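Long-range contacts in amidase, hydantoinase/carbamoylase family (Burkholderia ambifaria, PDB 5TP4), which probably hydrolyses N-carbamoyl-L-amino acids as a zinc-dependent amidase of the peptidase M20 family: residues Ala140-Gly148 with Arg164-Ala175; Ser23-Gly31 with Asp46-Trp57. One frame throughout, in Å; residues are numbered along the deposited sequence.

Contact 1. Residues Ala140-Gly148 with Arg164-Ala175; sequences ARFAPAMLG and RQDAEGITLGAA
Arg141 slants across Asp166 and ends in a salt bridge with it. Its CG, anti to the backbone N (chi1 -180°), is 3.6 Å from Asp166 CB, and the chain then runs extended through CD to the guanidinium. NE donates to Asp166 OD2 (2.9 Å), which receives it on its anti lone pair, the one turned away from OD1; NH2 reaches the same oxygen at 3.0 Å nearly along its C-O axis. Both nitrogens therefore grip one atom side-on. OD2 lies 2° out of the guanidinium plane, although the carboxylate plane is turned 30° from it. CZ and NH2 pass the methyl of Ala175, Phe142 CZ lies over one guanidinium face, and NH1 donates to Ala42 O, outside the two segments.

The Phe142 ring is sandwiched between the CG of its own neighbour Arg141 and Leu172 of the other segment, whose CB makes a CH-pi contact 4.1 Å from the centroid. Ile170 O meets the ring edge in plane, 3.3 Å from CE1. Leu172 CD1 then meets Leu147 CD1 tip to tip at 3.7 Å. Pro144 CD lies over one face of the Arg164 guanidinium, the side chains crossing at about a right angle.

Waters join Arg141 O to Ala167 N and Ala143 N to Gln165 O. Asp166 OD1 takes Glu168 N and Ile170 N from opposite faces of its plane, the former closing an Asx turn. Two donors on each oxygen fix this buried carboxylate's rotation and would be expected to favour its ionised form. The salt bridge ties the loop after Glu137 and Glu138, zinc-binding positions that hold no zinc in this chain, to the turn preceding helix 172-179.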
loop_
_atom_site.group_PDB
_atom_site.type_symbol
_atom_site.label_atom_id
_atom_site.label_comp_id
_atom_site.label_asym_id
_atom_site.label_seq_id
_atom_site.Cartn_x
_atom_site.Cartn_y
_atom_site.Cartn_z
ATOM N N ALA B 140 -17.390 -1.162 -17.759
ATOM C CA ALA B 140 -16.437 -2.247 -17.532
ATOM C C ALA B 140 -15.772 -2.689 -18.836
ATOM O O ALA B 140 -14.539 -2.699 -18.946
ATOM C CB ALA B 140 -17.146 -3.435 -16.860
ATOM N N ARG B 141 -16.576 -3.080 -19.829
ATOM C CA ARG B 141 -16.003 -3.511 -21.098
ATOM C C ARG B 141 -15.489 -2.330 -21.901
ATOM O O ARG B 141 -14.401 -2.397 -22.480
ATOM C CB ARG B 141 -17.027 -4.293 -21.912
ATOM C CG ARG B 141 -16.455 -4.760 -23.245
ATOM C CD ARG B 141 -17.388 -5.658 -23.990
ATOM N NE ARG B 141 -16.796 -6.006 -25.282
ATOM C CZ ARG B 141 -17.483 -6.468 -26.321
ATOM N NH1 ARG B 141 -18.797 -6.645 -26.221
ATOM N NH2 ARG B 141 -16.856 -6.738 -27.458
ATOM N N PHE B 142 -16.258 -1.247 -21.944
ATOM C CA PHE B 142 -15.884 -0.020 -22.629
ATOM C C PHE B 142 -15.922 1.131 -21.638
ATOM O O PHE B 142 -16.735 1.138 -20.716
ATOM C CB PHE B 142 -16.839 0.289 -23.791
ATOM C CG PHE B 142 -16.895 -0.794 -24.859
ATOM C CD1 PHE B 142 -15.925 -0.854 -25.858
ATOM C CD2 PHE B 142 -17.937 -1.721 -24.881
ATOM C CE1 PHE B 142 -15.988 -1.842 -26.860
ATOM C CE2 PHE B 142 -17.999 -2.698 -25.860
ATOM C CZ PHE B 142 -17.026 -2.760 -26.854
ATOM N N ALA B 143 -15.061 2.130 -21.860
ATOM C CA ALA B 143 -15.150 3.368 -21.112
ATOM C C ALA B 143 -15.890 4.419 -21.930
ATOM O O ALA B 143 -15.770 4.451 -23.159
ATOM C CB ALA B 143 -13.751 3.889 -20.759
ATOM N N PRO B 144 -16.659 5.314 -21.298
ATOM C CA PRO B 144 -16.859 5.449 -19.854
ATOM C C PRO B 144 -18.062 4.694 -19.312
ATOM O O PRO B 144 -18.830 4.084 -20.062
ATOM C CB PRO B 144 -17.110 6.949 -19.693
ATOM C CG PRO B 144 -17.934 7.267 -20.945
ATOM C CD PRO B 144 -17.327 6.402 -22.042
ATOM N N ALA B 145 -18.243 4.782 -17.996
ATOM C CA ALA B 145 -19.528 4.420 -17.426
ATOM C C ALA B 145 -20.598 5.346 -17.994
ATOM O O ALA B 145 -20.312 6.469 -18.430
ATOM C CB ALA B 145 -19.496 4.517 -15.899
ATOM N N MET B 146 -21.840 4.857 -17.998
ATOM C CA MET B 146 -22.989 5.639 -18.476
ATOM C C MET B 146 -22.757 6.111 -19.902
ATOM O O MET B 146 -23.143 7.222 -20.275
ATOM C CB MET B 146 -23.293 6.837 -17.568
ATOM C CG MET B 146 -24.084 6.508 -16.297
ATOM S SD MET B 146 -23.087 5.995 -14.881
ATOM C CE MET B 146 -22.275 7.520 -14.488
ATOM N N LEU B 147 -22.125 5.248 -20.708
ATOM C CA LEU B 147 -21.779 5.613 -22.078
ATOM C C LEU B 147 -23.029 5.900 -22.907
ATOM O O LEU B 147 -23.108 6.919 -23.601
ATOM C CB LEU B 147 -20.948 4.473 -22.694
ATOM C CG LEU B 147 -20.446 4.645 -24.130
ATOM C CD1 LEU B 147 -19.213 3.732 -24.351
ATOM C CD2 LEU B 147 -21.543 4.332 -25.159
ATOM N N GLY B 148 -24.017 5.007 -22.847
ATOM C CA GLY B 148 -25.210 5.176 -23.670
ATOM C C GLY B 148 -26.009 6.420 -23.302
ATOM O O GLY B 148 -26.462 7.157 -24.179
ATOM N N ARG B 164 -14.622 3.707 -29.079
ATOM C CA ARG B 164 -14.076 3.156 -27.845
ATOM C C ARG B 164 -13.777 1.677 -28.031
ATOM O O ARG B 164 -14.555 0.937 -28.643
ATOM C CB ARG B 164 -15.067 3.353 -26.689
ATOM C CG ARG B 164 -15.274 4.814 -26.296
ATOM C CD ARG B 164 -14.022 5.422 -25.646
ATOM N NE ARG B 164 -14.189 6.872 -25.498
ATOM C CZ ARG B 164 -14.239 7.512 -24.334
ATOM N NH1 ARG B 164 -14.095 6.845 -23.197
ATOM N NH2 ARG B 164 -14.408 8.825 -24.309
ATOM N N GLN B 165 -12.625 1.253 -27.534
ATOM C CA GLN B 165 -12.181 -0.116 -27.694
ATOM C C GLN B 165 -12.175 -0.808 -26.343
ATOM O O GLN B 165 -11.880 -0.191 -25.318
ATOM C CB GLN B 165 -10.782 -0.176 -28.311
ATOM C CG GLN B 165 -10.720 0.365 -29.719
ATOM C CD GLN B 165 -9.333 0.239 -30.336
ATOM O OE1 GLN B 165 -8.438 -0.376 -29.764
ATOM N NE2 GLN B 165 -9.157 0.821 -31.508
ATOM N N ASP B 166 -12.494 -2.096 -26.348
ATOM C CA ASP B 166 -12.377 -2.871 -25.124
ATOM C C ASP B 166 -10.938 -3.376 -24.985
ATOM O O ASP B 166 -10.066 -3.059 -25.798
ATOM C CB ASP B 166 -13.413 -4.001 -25.095
ATOM C CG ASP B 166 -13.195 -5.066 -26.179
ATOM O OD1 ASP B 166 -12.107 -5.146 -26.780
ATOM O OD2 ASP B 166 -14.142 -5.845 -26.422
ATOM N N ALA B 167 -10.687 -4.200 -23.964
ATOM C CA ALA B 167 -9.326 -4.680 -23.724
ATOM C C ALA B 167 -8.780 -5.531 -24.870
ATOM O O ALA B 167 -7.554 -5.673 -25.000
ATOM C CB ALA B 167 -9.281 -5.477 -22.424
ATOM N N GLU B 168 -9.648 -6.097 -25.700
ATOM C CA GLU B 168 -9.236 -6.914 -26.831
ATOM C C GLU B 168 -9.093 -6.115 -28.127
ATOM O O GLU B 168 -8.790 -6.701 -29.172
ATOM C CB GLU B 168 -10.231 -8.064 -27.020
ATOM C CG GLU B 168 -10.168 -9.173 -25.948
ATOM C CD GLU B 168 -10.629 -8.738 -24.550
ATOM O OE1 GLU B 168 -9.806 -8.775 -23.605
ATOM O OE2 GLU B 168 -11.813 -8.368 -24.389
ATOM N N GLY B 169 -9.294 -4.797 -28.087
ATOM C CA GLY B 169 -9.158 -3.964 -29.262
ATOM C C GLY B 169 -10.413 -3.822 -30.086
ATOM O O GLY B 169 -10.390 -3.113 -31.105
ATOM N N ILE B 170 -11.505 -4.457 -29.675
ATOM C CA ILE B 170 -12.766 -4.409 -30.402
ATOM C C ILE B 170 -13.445 -3.072 -30.150
ATOM O O ILE B 170 -13.571 -2.639 -29.002
ATOM C CB ILE B 170 -13.675 -5.559 -29.959
ATOM C CG1 ILE B 170 -12.996 -6.896 -30.255
ATOM C CG2 ILE B 170 -15.037 -5.459 -30.623
ATOM C CD1 ILE B 170 -13.717 -8.048 -29.644
ATOM N N THR B 171 -13.908 -2.431 -31.219
ATOM C CA THR B 171 -14.599 -1.169 -31.042
ATOM C C THR B 171 -16.046 -1.398 -30.612
ATOM O O THR B 171 -16.651 -2.441 -30.887
ATOM C CB THR B 171 -14.581 -0.347 -32.326
ATOM O OG1 THR B 171 -15.363 -1.008 -33.336
ATOM C CG2 THR B 171 -13.157 -0.173 -32.815
ATOM N N LEU B 172 -16.610 -0.389 -29.950
ATOM C CA LEU B 172 -18.017 -0.487 -29.581
ATOM C C LEU B 172 -18.901 -0.601 -30.819
ATOM O O LEU B 172 -19.890 -1.338 -30.819
ATOM C CB LEU B 172 -18.420 0.709 -28.715
ATOM C CG LEU B 172 -19.841 0.628 -28.165
ATOM C CD1 LEU B 172 -19.870 0.969 -26.666
ATOM C CD2 LEU B 172 -20.717 1.583 -28.938
ATOM N N GLY B 173 -18.578 0.137 -31.883
ATOM C CA GLY B 173 -19.344 -0.015 -33.116
ATOM C C GLY B 173 -19.297 -1.435 -33.654
ATOM O O GLY B 173 -20.323 -2.007 -34.038
ATOM N N ALA B 174 -18.098 -2.020 -33.705
ATOM C CA ALA B 174 -17.988 -3.421 -34.103
ATOM C C ALA B 174 -18.808 -4.315 -33.182
ATOM O O ALA B 174 -19.448 -5.272 -33.639
ATOM C CB ALA B 174 -16.521 -3.856 -34.100
ATOM N N ALA B 175 -18.812 -4.012 -31.875
ATOM C CA ALA B 175 -19.561 -4.847 -30.936
ATOM C C ALA B 175 -21.063 -4.683 -31.132
ATOM O O ALA B 175 -21.826 -5.645 -30.958
ATOM C CB ALA B 175 -19.163 -4.516 -29.495
HETATM O O HOH W 1 -12.427 -4.205 -21.573
HETATM O O HOH W 2 -12.962 1.849 -23.726
#

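Contact 2. Residues Ser23-Gly31 with Asp46-Trp57; sequences SLADMARIG and DDRRGRDLFAQW. With EDO (1,2-ethanediol), chain C.
Met27 enters the helix 46-57 as a knob among Gly50, Leu53, Phe54 and Trp57. The axes of the helical segments 23-28 and 46-57 run 150° apart in direction, near antiparallel, and approach to 10.9 Å. Bends at chi2 (61°) and chi3 (75°) fold the thioether back, placing CE 3.4 Å from Gly50 O, with SD 3.8 Å from Gly50 CA; glycine here lets the sulfur lie close to the backbone.

Trp57 turns its six-membered edge toward the first helix. Ser23 O lies near the ring plane, 3.5 Å from CH2, and Asp26 CB meets the same edge. Leu53 CG lies over one face of the indole. Leu53 CD2 is 4.0 Å from Ile30 CG1, the two side chains meeting at a slant, while Ile30 CG2 turns to Arg49 CB at 3.6 Å.

At the other end, 1,2-ethanediol, probably from the crystallisation liquor, donates through O1 to Asp46 OD1 (2.9 Å) and weakly accepts from Gly31 N. Arg49 NH1 makes a salt bridge with Asp46 OD1 within the same helix, from above the carboxylate plane. No direct hydrogen bond joins the two segments, so their contact rests mainly on apolar packing round Met27, while the ethanediol bridges polar atoms at the Gly31-Asp46 end.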
loop_
_atom_site.group_PDB
_atom_site.type_symbol
_atom_site.label_atom_id
_atom_site.label_comp_id
_atom_site.label_asym_id
_atom_site.label_seq_id
_atom_site.Cartn_x
_atom_site.Cartn_y
_atom_site.Cartn_z
ATOM N N SER B 23 -40.050 -12.015 -13.121
ATOM C CA SER B 23 -39.288 -11.498 -14.260
ATOM C C SER B 23 -37.833 -11.265 -13.876
ATOM O O SER B 23 -36.919 -11.500 -14.675
ATOM C CB SER B 23 -39.921 -10.207 -14.804
ATOM O OG SER B 23 -39.722 -9.098 -13.939
ATOM N N LEU B 24 -37.605 -10.824 -12.646
ATOM C CA LEU B 24 -36.241 -10.676 -12.156
ATOM C C LEU B 24 -35.537 -12.020 -12.061
ATOM O O LEU B 24 -34.356 -12.134 -12.396
ATOM C CB LEU B 24 -36.273 -10.000 -10.788
ATOM C CG LEU B 24 -36.486 -8.490 -10.952
ATOM C CD1 LEU B 24 -37.000 -7.901 -9.657
ATOM C CD2 LEU B 24 -35.158 -7.843 -11.386
ATOM N N ALA B 25 -36.233 -13.031 -11.554
ATOM C CA ALA B 25 -35.627 -14.349 -11.466
ATOM C C ALA B 25 -35.283 -14.875 -12.849
ATOM O O ALA B 25 -34.213 -15.461 -13.048
ATOM C CB ALA B 25 -36.573 -15.309 -10.751
ATOM N N ASP B 26 -36.190 -14.684 -13.816
ATOM C CA ASP B 26 -35.954 -15.161 -15.172
ATOM C C ASP B 26 -34.796 -14.422 -15.827
ATOM O O ASP B 26 -33.959 -15.051 -16.490
ATOM C CB ASP B 26 -37.221 -15.011 -16.027
ATOM C CG ASP B 26 -38.294 -16.051 -15.686
ATOM O OD1 ASP B 26 -37.970 -17.130 -15.147
ATOM O OD2 ASP B 26 -39.472 -15.791 -15.989
ATOM N N MET B 27 -34.715 -13.097 -15.637
ATOM C CA MET B 27 -33.630 -12.346 -16.266
ATOM C C MET B 27 -32.296 -12.699 -15.621
ATOM O O MET B 27 -31.273 -12.799 -16.309
ATOM C CB MET B 27 -33.901 -10.842 -16.188
ATOM C CG MET B 27 -32.863 -9.968 -16.891
ATOM S SD MET B 27 -32.717 -10.271 -18.674
ATOM C CE MET B 27 -34.216 -9.449 -19.284
ATOM N N ALA B 28 -32.295 -12.959 -14.312
ATOM C CA ALA B 28 -31.051 -13.331 -13.654
ATOM C C ALA B 28 -30.497 -14.669 -14.131
ATOM O O ALA B 28 -29.319 -14.959 -13.882
ATOM C CB ALA B 28 -31.253 -13.343 -12.145
ATOM N N ARG B 29 -31.303 -15.502 -14.810
ATOM C CA ARG B 29 -30.749 -16.719 -15.399
ATOM C C ARG B 29 -29.787 -16.419 -16.531
ATOM O O ARG B 29 -28.920 -17.246 -16.832
ATOM C CB ARG B 29 -31.845 -17.619 -15.971
ATOM C CG ARG B 29 -32.977 -18.005 -15.052
ATOM C CD ARG B 29 -32.529 -18.754 -13.871
ATOM N NE ARG B 29 -33.694 -19.376 -13.245
ATOM C CZ ARG B 29 -33.616 -20.225 -12.228
ATOM N NH1 ARG B 29 -32.423 -20.544 -11.731
ATOM N NH2 ARG B 29 -34.726 -20.752 -11.717
ATOM N N ILE B 30 -29.975 -15.288 -17.207
ATOM C CA ILE B 30 -29.268 -14.982 -18.453
ATOM C C ILE B 30 -27.902 -14.441 -18.052
ATOM O O ILE B 30 -27.804 -13.333 -17.535
ATOM C CB ILE B 30 -30.038 -13.964 -19.308
ATOM C CG1 ILE B 30 -31.490 -14.421 -19.504
ATOM C CG2 ILE B 30 -29.346 -13.749 -20.684
ATOM C CD1 ILE B 30 -31.605 -15.775 -20.159
ATOM N N GLY B 31 -26.859 -15.228 -18.249
ATOM C CA GLY B 31 -25.565 -14.841 -17.749
ATOM C C GLY B 31 -25.271 -15.251 -16.323
ATOM O O GLY B 31 -24.249 -14.822 -15.786
ATOM N N ASP B 46 -24.261 -12.623 -24.058
ATOM C CA ASP B 46 -25.216 -12.663 -22.948
ATOM C C ASP B 46 -25.931 -11.336 -22.741
ATOM O O ASP B 46 -27.108 -11.335 -22.359
ATOM C CB ASP B 46 -24.530 -13.121 -21.655
ATOM C CG ASP B 46 -24.381 -14.630 -21.604
ATOM O OD1 ASP B 46 -25.256 -15.326 -22.193
ATOM O OD2 ASP B 46 -23.401 -15.127 -20.996
ATOM N N ASP B 47 -25.270 -10.193 -23.003
ATOM C CA ASP B 47 -26.011 -8.927 -23.028
ATOM C C ASP B 47 -27.091 -8.950 -24.106
ATOM O O ASP B 47 -28.243 -8.583 -23.850
ATOM C CB ASP B 47 -25.050 -7.749 -23.245
ATOM C CG ASP B 47 -25.709 -6.371 -23.024
ATOM O OD1 ASP B 47 -26.523 -6.196 -22.086
ATOM O OD2 ASP B 47 -25.369 -5.424 -23.801
ATOM N N ARG B 48 -26.757 -9.444 -25.309
ATOM C CA ARG B 48 -27.765 -9.527 -26.358
ATOM C C ARG B 48 -28.924 -10.429 -25.938
ATOM O O ARG B 48 -30.089 -10.125 -26.225
ATOM C CB ARG B 48 -27.109 -10.016 -27.655
ATOM C CG ARG B 48 -28.041 -10.149 -28.839
ATOM C CD ARG B 48 -28.395 -11.590 -29.085
ATOM N NE ARG B 48 -27.212 -12.433 -29.305
ATOM C CZ ARG B 48 -27.228 -13.756 -29.234
ATOM N NH1 ARG B 48 -28.359 -14.389 -28.969
ATOM N NH2 ARG B 48 -26.118 -14.454 -29.431
ATOM N N ARG B 49 -28.633 -11.546 -25.250
ATOM C CA ARG B 49 -29.710 -12.445 -24.833
ATOM C C ARG B 49 -30.622 -11.768 -23.825
ATOM O O ARG B 49 -31.842 -11.960 -23.865
ATOM C CB ARG B 49 -29.139 -13.763 -24.258
ATOM C CG ARG B 49 -28.435 -14.618 -25.311
ATOM C CD ARG B 49 -27.651 -15.801 -24.749
ATOM N NE ARG B 49 -26.959 -16.461 -25.851
ATOM C CZ ARG B 49 -25.656 -16.696 -25.880
ATOM N NH1 ARG B 49 -24.911 -16.352 -24.827
ATOM N NH2 ARG B 49 -25.107 -17.278 -26.943
ATOM N N GLY B 50 -30.054 -10.951 -22.931
ATOM C CA GLY B 50 -30.880 -10.222 -21.971
ATOM C C GLY B 50 -31.697 -9.127 -22.631
ATOM O O GLY B 50 -32.883 -8.953 -22.328
ATOM N N ARG B 51 -31.069 -8.365 -23.528
ATOM C CA ARG B 51 -31.794 -7.362 -24.306
ATOM C C ARG B 51 -32.954 -8.001 -25.056
ATOM O O ARG B 51 -34.076 -7.475 -25.056
ATOM C CB ARG B 51 -30.841 -6.703 -25.305
ATOM C CG ARG B 51 -29.785 -5.797 -24.719
ATOM C CD ARG B 51 -28.614 -5.617 -25.749
ATOM N NE ARG B 51 -27.817 -4.445 -25.403
ATOM C CZ ARG B 51 -28.030 -3.228 -25.910
ATOM N NH1 ARG B 51 -28.989 -3.038 -26.812
ATOM N NH2 ARG B 51 -27.289 -2.203 -25.514
ATOM N N ASP B 52 -32.687 -9.142 -25.711
ATOM C CA ASP B 52 -33.695 -9.803 -26.532
ATOM C C ASP B 52 -34.847 -10.337 -25.693
ATOM O O ASP B 52 -36.008 -10.259 -26.118
ATOM C CB ASP B 52 -33.061 -10.948 -27.321
ATOM C CG ASP B 52 -32.325 -10.471 -28.568
ATOM O OD1 ASP B 52 -32.286 -9.249 -28.810
ATOM O OD2 ASP B 52 -31.794 -11.326 -29.319
ATOM N N LEU B 53 -34.540 -10.945 -24.538
ATOM C CA LEU B 53 -35.591 -11.376 -23.610
ATOM C C LEU B 53 -36.469 -10.202 -23.193
ATOM O O LEU B 53 -37.700 -10.280 -23.281
ATOM C CB LEU B 53 -34.969 -12.039 -22.383
ATOM C CG LEU B 53 -35.982 -12.548 -21.351
ATOM C CD1 LEU B 53 -36.916 -13.545 -22.034
ATOM C CD2 LEU B 53 -35.244 -13.218 -20.151
ATOM N N PHE B 54 -35.848 -9.106 -22.719
ATOM C CA PHE B 54 -36.587 -7.893 -22.372
ATOM C C PHE B 54 -37.436 -7.392 -23.539
ATOM O O PHE B 54 -38.609 -7.035 -23.359
ATOM C CB PHE B 54 -35.606 -6.811 -21.927
ATOM C CG PHE B 54 -36.237 -5.469 -21.706
ATOM C CD1 PHE B 54 -37.152 -5.274 -20.693
ATOM C CD2 PHE B 54 -35.897 -4.404 -22.531
ATOM C CE1 PHE B 54 -37.742 -4.015 -20.506
ATOM C CE2 PHE B 54 -36.470 -3.147 -22.342
ATOM C CZ PHE B 54 -37.392 -2.965 -21.320
ATOM N N ALA B 55 -36.855 -7.332 -24.745
ATOM C CA ALA B 55 -37.607 -6.790 -25.877
ATOM C C ALA B 55 -38.815 -7.651 -26.159
ATOM O O ALA B 55 -39.905 -7.148 -26.449
ATOM C CB ALA B 55 -36.735 -6.703 -27.147
ATOM N N GLN B 56 -38.640 -8.963 -26.059
ATOM C CA GLN B 56 -39.746 -9.874 -26.307
ATOM C C GLN B 56 -40.879 -9.625 -25.322
ATOM O O GLN B 56 -42.053 -9.535 -25.706
ATOM C CB GLN B 56 -39.251 -11.315 -26.205
ATOM C CG GLN B 56 -40.388 -12.311 -26.260
ATOM C CD GLN B 56 -40.989 -12.400 -27.645
ATOM O OE1 GLN B 56 -40.269 -12.541 -28.642
ATOM N NE2 GLN B 56 -42.316 -12.312 -27.721
ATOM N N TRP B 57 -40.543 -9.517 -24.035
ATOM C CA TRP B 57 -41.547 -9.208 -23.024
ATOM C C TRP B 57 -42.266 -7.903 -23.343
ATOM O O TRP B 57 -43.493 -7.810 -23.204
ATOM C CB TRP B 57 -40.883 -9.103 -21.655
ATOM C CG TRP B 57 -40.457 -10.427 -21.122
ATOM C CD1 TRP B 57 -40.866 -11.633 -21.538
ATOM C CD2 TRP B 57 -39.559 -10.643 -20.025
ATOM N NE1 TRP B 57 -40.266 -12.633 -20.771
ATOM C CE2 TRP B 57 -39.455 -12.035 -19.838
ATOM C CE3 TRP B 57 -38.816 -9.791 -19.199
ATOM C CZ2 TRP B 57 -38.647 -12.595 -18.845
ATOM C CZ3 TRP B 57 -38.020 -10.345 -18.209
ATOM C CH2 TRP B 57 -37.940 -11.741 -18.051
HETATM C C1 EDO C . -27.206 -17.566 -20.960
HETATM O O1 EDO C . -26.146 -18.070 -21.783
HETATM C C2 EDO C . -27.213 -18.308 -19.627
HETATM O O2 EDO C . -25.923 -18.154 -19.041
#

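Both segments of contact 2 precede those of contact 1 in the sequence. Their centres are 21 Å apart, and their nearest atoms, about 7 Å apart, do not touch. Contact 2 pairs helices 17-28 and 45-60 and packs Met27, Phe54 and Trp57 onto helix 105-121; contact 1 joins the loop leading into helix 147-153 to the loop before helix 172-179. Leu43 and Thr44, just before helix 45-60, touch Arg141, and Arg51 donates to Thr135, whose backbone is bonded to Gly148 of contact 1. The side chains of Arg141 and Met27 are each about 13 Å from a bound zinc ion, so both contacts lie near the metal site but outside its first shell.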